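Putative protease (Parabacteroides distasonis ATCC 8503, PDB 3KD4) is of unproven function but is probably exported and may be a protease. Local coordinates at residues 249-252 with 253-257; 292-295 with 296-300; 274-277 with 278-281. All coordinates share one frame; numbering follows the deposited sequence.

Contact 1 of 3, residues 249-252 with 253-257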
ATOM      1  N   ASN A 249       8.596  22.115  10.848  1.00 20.96           N
ATOM      2  CA  ASN A 249       9.755  21.216  10.923  1.00 20.84           C
ATOM      3  C   ASN A 249      10.014  20.706  12.324  1.00 20.04           C
ATOM      4  O   ASN A 249      10.297  19.535  12.512  1.00 19.76           O
ATOM      5  CB  ASN A 249      11.003  21.913  10.407  1.00 21.48           C
ATOM      6  CG  ASN A 249      10.868  22.365   8.961  1.00 23.87           C
ATOM      7  OD1 ASN A 249      10.012  21.870   8.206  1.00 23.85           O
ATOM      8  ND2 ASN A 249      11.728  23.302   8.567  1.00 24.86           N
ATOM      9  N   ILE A 250       9.904  21.591  13.302  1.00 19.94           N
ATOM     10  CA  ILE A 250      10.114  21.217  14.695  1.00 20.13           C
ATOM     11  C   ILE A 250       9.097  20.136  15.108  1.00 20.28           C
ATOM     12  O   ILE A 250       9.475  19.083  15.644  1.00 19.90           O
ATOM     13  CB  ILE A 250      10.030  22.457  15.619  1.00 19.54           C
ATOM     14  CG1 ILE A 250      11.273  23.350  15.423  1.00 20.58           C
ATOM     15  CG2 ILE A 250       9.910  22.026  17.092  1.00 19.85           C
ATOM     16  CD1 ILE A 250      11.190  24.758  16.084  1.00 18.14           C
ATOM     17  N   ILE A 251       7.825  20.351  14.775  1.00 20.47           N
ATOM     18  CA  ILE A 251       6.767  19.434  15.185  1.00 20.51           C
ATOM     19  C   ILE A 251       6.914  18.087  14.457  1.00 21.64           C
ATOM     20  O   ILE A 251       6.955  17.025  15.084  1.00 21.80           O
ATOM     21  CB  ILE A 251       5.363  20.036  14.968  1.00 20.66           C
ATOM     22  CG1 ILE A 251       5.174  21.325  15.794  1.00 21.17           C
ATOM     23  CG2 ILE A 251       4.252  18.985  15.282  1.00 17.17           C
ATOM     24  CD1 ILE A 251       5.243  21.149  17.293  1.00 23.25           C
ATOM     25  N   ARG A 252       7.010  18.134  13.138  1.00 22.69           N
ATOM     26  CA  ARG A 252       7.209  16.936  12.326  1.00 23.39           C
ATOM     27  C   ARG A 252       8.418  16.122  12.790  1.00 23.76           C
ATOM     28  O   ARG A 252       8.334  14.918  12.940  1.00 23.22           O
ATOM     29  CB  ARG A 252       7.392  17.336  10.863  1.00 23.73           C
ATOM     30  CG  ARG A 252       7.305  16.205   9.874  1.00 27.09           C
ATOM     31  CD  ARG A 252       7.763  16.649   8.473  1.00 31.25           C
ATOM     32  NE  ARG A 252       9.140  17.110   8.561  1.00 33.87           N
ATOM     33  CZ  ARG A 252       9.565  18.359   8.384  1.00 38.10           C
ATOM     34  NH1 ARG A 252       8.730  19.340   8.013  1.00 39.63           N
ATOM     35  NH2 ARG A 252      10.863  18.633   8.561  1.00 38.71           N
ATOM     36  N   ASP A 253       9.552  16.781  12.994  1.00 24.58           N
ATOM     37  CA  ASP A 253      10.772  16.081  13.390  1.00 25.08           C
ATOM     38  C   ASP A 253      10.638  15.512  14.780  1.00 25.00           C
ATOM     39  O   ASP A 253      11.089  14.401  15.032  1.00 24.90           O
ATOM     40  CB  ASP A 253      11.982  17.012  13.333  1.00 25.99           C
ATOM     41  CG  ASP A 253      12.361  17.379  11.900  1.00 28.15           C
ATOM     42  OD1 ASP A 253      11.902  16.683  10.966  1.00 31.63           O
ATOM     43  OD2 ASP A 253      13.097  18.366  11.711  1.00 30.65           O
ATOM     44  N   HIS A 254      10.025  16.258  15.698  1.00 25.28           N
ATOM     45  CA  HIS A 254       9.796  15.688  17.018  1.00 25.66           C
ATOM     46  C   HIS A 254       9.017  14.377  16.948  1.00 25.51           C
ATOM     47  O   HIS A 254       9.379  13.408  17.613  1.00 24.64           O
ATOM     48  CB  HIS A 254       9.056  16.616  17.946  1.00 25.88           C
ATOM     49  CG  HIS A 254       8.953  16.065  19.332  1.00 28.09           C
ATOM     50  ND1 HIS A 254       9.988  16.153  20.240  1.00 30.40           N
ATOM     51  CD2 HIS A 254       7.968  15.360  19.943  1.00 29.27           C
ATOM     52  CE1 HIS A 254       9.632  15.548  21.361  1.00 31.23           C
ATOM     53  NE2 HIS A 254       8.407  15.069  21.209  1.00 29.73           N
ATOM     54  N   ILE A 255       7.957  14.355  16.132  1.00 25.30           N
ATOM     55  CA  ILE A 255       7.150  13.170  16.004  1.00 25.44           C
ATOM     56  C   ILE A 255       7.897  12.049  15.309  1.00 26.02           C
ATOM     57  O   ILE A 255       7.918  10.925  15.803  1.00 26.08           O
ATOM     58  CB  ILE A 255       5.756  13.445  15.349  1.00 25.54           C
ATOM     59  CG1 ILE A 255       4.894  14.230  16.337  1.00 24.64           C
ATOM     60  CG2 ILE A 255       5.077  12.118  15.041  1.00 24.93           C
ATOM     61  CD1 ILE A 255       3.805  15.108  15.750  1.00 27.95           C
ATOM     62  N   LEU A 256       8.534  12.356  14.193  1.00 27.17           N
ATOM     63  CA  LEU A 256       9.330  11.364  13.463  1.00 28.67           C
ATOM     64  C   LEU A 256      10.424  10.769  14.338  1.00 28.53           C
ATOM     65  O   LEU A 256      10.683   9.581  14.266  1.00 29.16           O
ATOM     66  CB  LEU A 256      10.022  11.997  12.248  1.00 29.59           C
ATOM     67  CG  LEU A 256       9.231  12.391  10.998  1.00 32.33           C
ATOM     68  CD1 LEU A 256      10.189  13.160  10.028  1.00 33.89           C
ATOM     69  CD2 LEU A 256       8.638  11.168  10.332  1.00 34.18           C
ATOM     70  N   ASN A 257      11.070  11.592  15.152  1.00 28.10           N
ATOM     71  CA  ASN A 257      12.192  11.118  15.959  1.00 28.51           C
ATOM     72  C   ASN A 257      11.787  10.373  17.203  1.00 27.93           C
ATOM     73  O   ASN A 257      12.592   9.677  17.762  1.00 28.17           O
ATOM     74  CB  ASN A 257      13.101  12.289  16.371  1.00 29.01           C
ATOM     75  CG  ASN A 257      13.862  12.865  15.200  1.00 31.52           C
ATOM     76  OD1 ASN A 257      14.029  12.201  14.175  1.00 36.03           O
ATOM     77  ND2 ASN A 257      14.303  14.119  15.326  1.00 33.51           N
TER

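Contact 2 of 3, residues 292-295 with 296-300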
ATOM      1  N   GLN A 292      -3.254  12.246  13.770  1.00 17.11           N
ATOM      2  CA  GLN A 292      -4.030  13.152  14.642  1.00 16.59           C
ATOM      3  C   GLN A 292      -3.136  13.888  15.601  1.00 16.79           C
ATOM      4  O   GLN A 292      -3.358  15.063  15.862  1.00 17.46           O
ATOM      5  CB  GLN A 292      -5.134  12.412  15.408  1.00 17.01           C
ATOM      6  CG  GLN A 292      -6.006  13.304  16.305  1.00 17.82           C
ATOM      7  CD  GLN A 292      -6.775  14.394  15.579  1.00 19.10           C
ATOM      8  OE1 GLN A 292      -6.752  14.479  14.359  1.00 20.10           O
ATOM      9  NE2 GLN A 292      -7.486  15.227  16.346  1.00 18.01           N
ATOM     10  N   LEU A 293      -2.106  13.214  16.114  1.00 16.89           N
ATOM     11  CA  LEU A 293      -1.141  13.874  17.000  1.00 16.35           C
ATOM     12  C   LEU A 293      -0.446  15.068  16.299  1.00 16.13           C
ATOM     13  O   LEU A 293      -0.352  16.194  16.827  1.00 15.85           O
ATOM     14  CB  LEU A 293      -0.101  12.858  17.487  1.00 16.70           C
ATOM     15  CG  LEU A 293       0.983  13.461  18.386  1.00 16.61           C
ATOM     16  CD1 LEU A 293       0.314  14.164  19.596  1.00 14.47           C
ATOM     17  CD2 LEU A 293       2.044  12.411  18.844  1.00 16.30           C
ATOM     18  N   LEU A 294       0.025  14.816  15.092  1.00 16.09           N
ATOM     19  CA  LEU A 294       0.678  15.837  14.287  1.00 16.34           C
ATOM     20  C   LEU A 294      -0.311  16.991  14.003  1.00 16.81           C
ATOM     21  O   LEU A 294      -0.000  18.153  14.183  1.00 16.21           O
ATOM     22  CB  LEU A 294       1.156  15.165  12.996  1.00 16.46           C
ATOM     23  CG  LEU A 294       1.851  15.951  11.889  1.00 18.48           C
ATOM     24  CD1 LEU A 294       3.133  16.645  12.397  1.00 17.41           C
ATOM     25  CD2 LEU A 294       2.116  15.016  10.682  1.00 18.79           C
ATOM     26  N   ASN A 295      -1.521  16.646  13.561  1.00 17.75           N
ATOM     27  CA  ASN A 295      -2.569  17.645  13.337  1.00 18.32           C
ATOM     28  C   ASN A 295      -2.860  18.509  14.588  1.00 18.33           C
ATOM     29  O   ASN A 295      -2.906  19.749  14.501  1.00 19.44           O
ATOM     30  CB  ASN A 295      -3.838  16.917  12.861  1.00 19.23           C
ATOM     31  CG  ASN A 295      -4.971  17.860  12.551  1.00 19.18           C
ATOM     32  OD1 ASN A 295      -4.812  18.819  11.798  1.00 21.17           O
ATOM     33  ND2 ASN A 295      -6.115  17.607  13.160  1.00 19.56           N
ATOM     34  N   VAL A 296      -3.030  17.870  15.737  1.00 17.38           N
ATOM     35  CA  VAL A 296      -3.298  18.594  16.991  1.00 18.28           C
ATOM     36  C   VAL A 296      -2.132  19.535  17.328  1.00 18.02           C
ATOM     37  O   VAL A 296      -2.327  20.691  17.682  1.00 17.33           O
ATOM     38  CB  VAL A 296      -3.516  17.625  18.155  1.00 18.59           C
ATOM     39  CG1 VAL A 296      -3.418  18.347  19.510  1.00 17.83           C
ATOM     40  CG2 VAL A 296      -4.877  16.889  17.988  1.00 19.67           C
HETATM   41  N   MSE A 297      -0.917  19.043  17.165  1.00 18.41           N
HETATM   42  CA  MSE A 297       0.258  19.828  17.545  1.00 18.53           C
HETATM   43  C   MSE A 297       0.481  20.968  16.555  1.00 19.16           C
HETATM   44  O   MSE A 297       0.727  22.113  16.964  1.00 19.41           O
HETATM   45  CB  MSE A 297       1.476  18.921  17.649  1.00 18.03           C
HETATM   46  CG  MSE A 297       1.382  17.987  18.807  1.00 18.64           C
HETATM   47 SE   MSE A 297       3.011  16.916  19.127  0.75 16.20          SE
HETATM   48  CE  MSE A 297       4.010  18.341  20.039  1.00 16.86           C
ATOM     49  N   LEU A 298       0.399  20.679  15.254  1.00 18.94           N
ATOM     50  CA  LEU A 298       0.500  21.763  14.253  1.00 19.77           C
ATOM     51  C   LEU A 298      -0.519  22.876  14.505  1.00 19.98           C
ATOM     52  O   LEU A 298      -0.154  24.049  14.578  1.00 19.97           O
ATOM     53  CB  LEU A 298       0.349  21.244  12.830  1.00 19.93           C
ATOM     54  CG  LEU A 298       1.479  20.329  12.353  1.00 21.22           C
ATOM     55  CD1 LEU A 298       1.072  19.655  11.025  1.00 19.56           C
ATOM     56  CD2 LEU A 298       2.784  21.105  12.214  1.00 20.89           C
ATOM     57  N   ASN A 299      -1.791  22.513  14.672  1.00 20.68           N
ATOM     58  CA  ASN A 299      -2.813  23.524  14.957  1.00 21.65           C
ATOM     59  C   ASN A 299      -2.523  24.308  16.228  1.00 22.13           C
ATOM     60  O   ASN A 299      -2.700  25.527  16.245  1.00 22.83           O
ATOM     61  CB  ASN A 299      -4.200  22.919  15.006  1.00 21.22           C
ATOM     62  CG  ASN A 299      -4.762  22.678  13.612  1.00 22.34           C
ATOM     63  OD1 ASN A 299      -5.030  23.618  12.885  1.00 19.91           O
ATOM     64  ND2 ASN A 299      -4.911  21.416  13.234  1.00 19.09           N
ATOM     65  N   ALA A 300      -2.060  23.623  17.270  1.00 21.97           N
ATOM     66  CA  ALA A 300      -1.787  24.291  18.541  1.00 22.29           C
ATOM     67  C   ALA A 300      -0.652  25.275  18.359  1.00 22.75           C
ATOM     68  O   ALA A 300      -0.601  26.289  19.055  1.00 24.32           O
ATOM     69  CB  ALA A 300      -1.480  23.264  19.653  1.00 21.09           C
TER

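Contact 3 of 3, residues 274-277 with 278-281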
ATOM      1  N   ARG A 274      -6.145   5.918  20.646  1.00 19.25           N
ATOM      2  CA  ARG A 274      -5.965   6.135  22.062  1.00 19.83           C
ATOM      3  C   ARG A 274      -6.054   7.622  22.314  1.00 19.92           C
ATOM      4  O   ARG A 274      -5.927   8.451  21.411  1.00 17.75           O
ATOM      5  CB  ARG A 274      -4.626   5.625  22.568  1.00 20.31           C
ATOM      6  CG  ARG A 274      -4.535   4.107  22.587  1.00 21.50           C
ATOM      7  CD  ARG A 274      -3.109   3.686  22.896  1.00 23.29           C
ATOM      8  NE  ARG A 274      -2.237   3.952  21.760  1.00 22.86           N
ATOM      9  CZ  ARG A 274      -0.930   4.162  21.825  1.00 22.42           C
ATOM     10  NH1 ARG A 274      -0.256   4.104  22.973  1.00 22.57           N
ATOM     11  NH2 ARG A 274      -0.278   4.421  20.708  1.00 22.46           N
ATOM     12  N   ASP A 275      -6.277   7.958  23.567  1.00 20.80           N
ATOM     13  CA  ASP A 275      -6.187   9.319  23.987  1.00 22.19           C
ATOM     14  C   ASP A 275      -4.880   9.938  23.468  1.00 21.57           C
ATOM     15  O   ASP A 275      -3.820   9.365  23.662  1.00 20.90           O
ATOM     16  CB  ASP A 275      -6.202   9.317  25.496  1.00 24.39           C
ATOM     17  CG  ASP A 275      -5.996  10.648  26.045  1.00 28.95           C
ATOM     18  OD1 ASP A 275      -6.998  11.372  26.107  1.00 40.07           O
ATOM     19  OD2 ASP A 275      -4.842  10.966  26.384  1.00 33.57           O
ATOM     20  N   ILE A 276      -4.952  11.103  22.823  1.00 20.78           N
ATOM     21  CA  ILE A 276      -3.805  11.600  22.069  1.00 21.39           C
ATOM     22  C   ILE A 276      -2.565  11.921  22.946  1.00 20.71           C
ATOM     23  O   ILE A 276      -1.429  11.707  22.516  1.00 18.69           O
ATOM     24  CB  ILE A 276      -4.213  12.763  21.162  1.00 21.83           C
ATOM     25  CG1 ILE A 276      -5.008  12.212  19.991  1.00 26.44           C
ATOM     26  CG2 ILE A 276      -3.027  13.395  20.463  1.00 24.39           C
ATOM     27  CD1 ILE A 276      -4.131  11.420  18.981  1.00 24.60           C
ATOM     28  N   ASP A 277      -2.790  12.414  24.164  1.00 20.68           N
ATOM     29  CA  ASP A 277      -1.682  12.609  25.118  1.00 21.35           C
ATOM     30  C   ASP A 277      -1.008  11.285  25.509  1.00 21.73           C
ATOM     31  O   ASP A 277       0.173  11.245  25.775  1.00 23.04           O
ATOM     32  CB  ASP A 277      -2.152  13.354  26.373  1.00 21.03           C
ATOM     33  CG  ASP A 277      -2.408  14.830  26.124  1.00 21.95           C
ATOM     34  OD1 ASP A 277      -2.143  15.366  25.008  1.00 19.68           O
ATOM     35  OD2 ASP A 277      -2.911  15.472  27.075  1.00 24.51           O
ATOM     36  N   THR A 278      -1.768  10.204  25.548  1.00 22.84           N
ATOM     37  CA  THR A 278      -1.233   8.884  25.843  1.00 23.50           C
ATOM     38  C   THR A 278      -0.377   8.384  24.677  1.00 23.67           C
ATOM     39  O   THR A 278       0.654   7.766  24.890  1.00 22.60           O
ATOM     40  CB  THR A 278      -2.382   7.903  26.056  1.00 23.82           C
ATOM     41  OG1 THR A 278      -3.152   8.353  27.168  1.00 25.87           O
ATOM     42  CG2 THR A 278      -1.898   6.500  26.326  1.00 24.88           C
ATOM     43  N   VAL A 279      -0.830   8.646  23.443  1.00 23.94           N
ATOM     44  CA  VAL A 279      -0.042   8.328  22.252  1.00 23.25           C
ATOM     45  C   VAL A 279       1.302   8.998  22.385  1.00 24.38           C
ATOM     46  O   VAL A 279       2.338   8.338  22.343  1.00 24.27           O
ATOM     47  CB  VAL A 279      -0.721   8.791  20.922  1.00 22.75           C
ATOM     48  CG1 VAL A 279       0.217   8.541  19.745  1.00 21.31           C
ATOM     49  CG2 VAL A 279      -2.027   8.067  20.715  1.00 20.51           C
ATOM     50  N   LEU A 280       1.253  10.308  22.575  1.00 25.91           N
ATOM     51  CA  LEU A 280       2.442  11.152  22.732  1.00 27.25           C
ATOM     52  C   LEU A 280       3.408  10.514  23.756  1.00 27.81           C
ATOM     53  O   LEU A 280       4.528  10.171  23.404  1.00 28.71           O
ATOM     54  CB  LEU A 280       2.021  12.582  23.112  1.00 27.15           C
ATOM     55  CG  LEU A 280       3.112  13.652  23.369  1.00 29.38           C
ATOM     56  CD1 LEU A 280       3.879  14.018  22.085  1.00 30.55           C
ATOM     57  CD2 LEU A 280       2.510  14.899  24.007  1.00 28.30           C
ATOM     58  N   ARG A 281       2.942  10.247  24.972  1.00 28.12           N
ATOM     59  CA  ARG A 281       3.809   9.626  25.994  1.00 29.07           C
ATOM     60  C   ARG A 281       4.316   8.211  25.691  1.00 29.01           C
ATOM     61  O   ARG A 281       5.388   7.847  26.154  1.00 28.17           O
ATOM     62  CB  ARG A 281       3.122   9.643  27.362  1.00 29.22           C
ATOM     63  CG  ARG A 281       3.033  11.049  27.951  1.00 32.25           C
ATOM     64  CD  ARG A 281       2.422  11.056  29.353  1.00 34.80           C
ATOM     65  NE  ARG A 281       1.002  10.707  29.336  1.00 37.96           N
ATOM     66  CZ  ARG A 281      -0.021  11.571  29.354  1.00 39.01           C
ATOM     67  NH1 ARG A 281       0.166  12.885  29.392  1.00 39.19           N
ATOM     68  NH2 ARG A 281      -1.260  11.104  29.336  1.00 40.38           N
TER
HETATM   69  O   HOH W   1      -2.738  14.239  29.468  1.00 43.71           O

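Contact 1 of 3, residues 249-252 with 253-257
Arg-252 and Asp-253 lie side by side on one helix and point the same way, joined by a weak salt bridge in which Arg-252 NH2 stands 3.3 Å from Asp-253 OD1. The guanidinium and carboxylate planes are 78° apart, far from the flat two-pronged pairing open to these groups. A stronger hold comes from the preceding turn, where Arg-252 NH1 donates to Asn-249 OD1 at 2.8 Å. That bond is nearly straight, at 160°, and the oxygen sits at the guanidinium edge, in its plane. The long arginine can reach back because its chain bends at chi3 (60°). Leu-256 CD1 meets the same group at its edge, near its plane, and also approaches Arg-252 CG at 4.2 Å. With an alanine in place of Arg-252, Asp-253 OD1 would probably lose its positive partner, Asn-249 OD1 its guanidinium donor and the CD1 methyl of Leu-256 some cover. All this decorates helix 244-258, whose i to i+4 backbone bonds run from Asp-253 N to Asn-249 O through Leu-256 N to Arg-252 O. On the buried side, the branched chains of Ile-251 and Ile-255 meet through CG2 and CD1, 3.9 Å apart, shapes that suit them to filling the seam against helix 287-300. In the second shell, Gln-245 NE2 donates to Asn-249 OD1 and so helps to position the oxygen that Arg-252 grips, while Phe-233 meets the His-254 ring edge-to-face.

Contact 2 of 3, residues 292-295 with 296-300
Gln-292 to Asn-295 meet Val-296 to Asn-299 one turn further along the same helix, 287-300, in a mostly buried i to i+4 contact that gives the helix its apolar faces. Leu-293 runs alongside selenomethionine Met-297, its CD1 3.9 Å from SE. Leu-294 and Leu-298 are likewise laid side by side, with Leu-294 CG 3.9 Å from Leu-298 CD1. Both Leu-293 and Leu-294 put CG opposite the backbone N (chi1 178° in each), which carries their branches over the next turn. Branched leucines and the more flexible selenomethionine suit these places, because this side of the helix is covered: Met-297 and Leu-294 press on Ile-251 and Ile-255 of helix 244-258, and Leu-293 on helices 228-238 and 276-282. Elsewhere the helix packs on an antiparallel sheet, where Gln-292 and Asn-295 touch strand 305-312; the domain is perhaps transglutaminase-like. Gln-292 bends at chi2 and brings NE2 to 3.5 Å from CG2 of Val-296, which faces helix 228-238. Near the end of the helix Asn-295 O is gripped twice by one residue: Asn-299 N donates at 3.0 Å, and Asn-299 ND2 at 2.9 Å. The two donors come from opposite faces of the carbonyl plane, and the amide stands well above that plane, with a bent N-H...O angle of 135°. Asn-299 suits its place because its short amide can fold back onto its own helix while ND2 also donates to Ser-305 O, tying the helix end to the start of the strand.

Contact 3 of 3, residues 274-277 with 278-281
Asp-275 is the N-cap of helix 276-282, and its OD2 is gripped twice by Thr-278: the backbone N donates from 3.3 Å and the hydroxyl OG1 from 3.2 Å. The two donors arrive on the anti side of the oxygen, from opposite faces of the carboxylate. With CG set opposite the backbone N (chi1 175°), the short aspartate curls over the helix start, where its negative charge would also suit the helix dipole. Threonine answers well, having a hydroxyl close to its own N-H. Close by is the compact part: buried Val-279 lays CG2 over one face of the Arg-274 guanidinium, 3.8 Å above the plane and toward its rim, and touches Arg-274 CB at 4.0 Å with the same methyl. The solvent side is looser. Exposed Arg-281 lies with Asp-277 O 3.6 Å above the centre of its guanidinium, over a face and so using none of its N-H groups. Asp-277 OD2 and Arg-281 NH1 do not meet directly; a water bridges them, 2.7 Å from Asp-277 OD2 and 3.2 Å from Arg-281 NH1. Stronger partners lie beyond: Glu-229 pairs with Arg-281, Ser-230 binds Asp-277 OD1, and Glu-289 forms a salt bridge with Arg-274 NH2. Within the beta-alpha-beta unit of strand 260-261, helix 276-282 and strand 284-285, the short helix packs Ile-276 and Leu-280 against helices 228-238 and 287-300.

Overall arrangement
The three contacts, two helix turns and one helix start, lie on the same side of the chain's centre, in the chain order contact 1, contact 3, contact 2. Contact 2, on helix 287-300, lies between the others: its centre is about 11 Å from that of contact 1 and 12 Å from that of contact 3, whereas the centres of contacts 1 and 3 are about 16 Å apart and the two do not touch. Ile-255 CD1 packs 3.5 Å from Leu-294 CA, and Ile-276 CG2 packs 3.5 Å from Leu-293 CD1. Helix 287-300 thus links helices 244-258 and 276-282 in one apolar core, beside the antiparallel sheet containing strand 305-312.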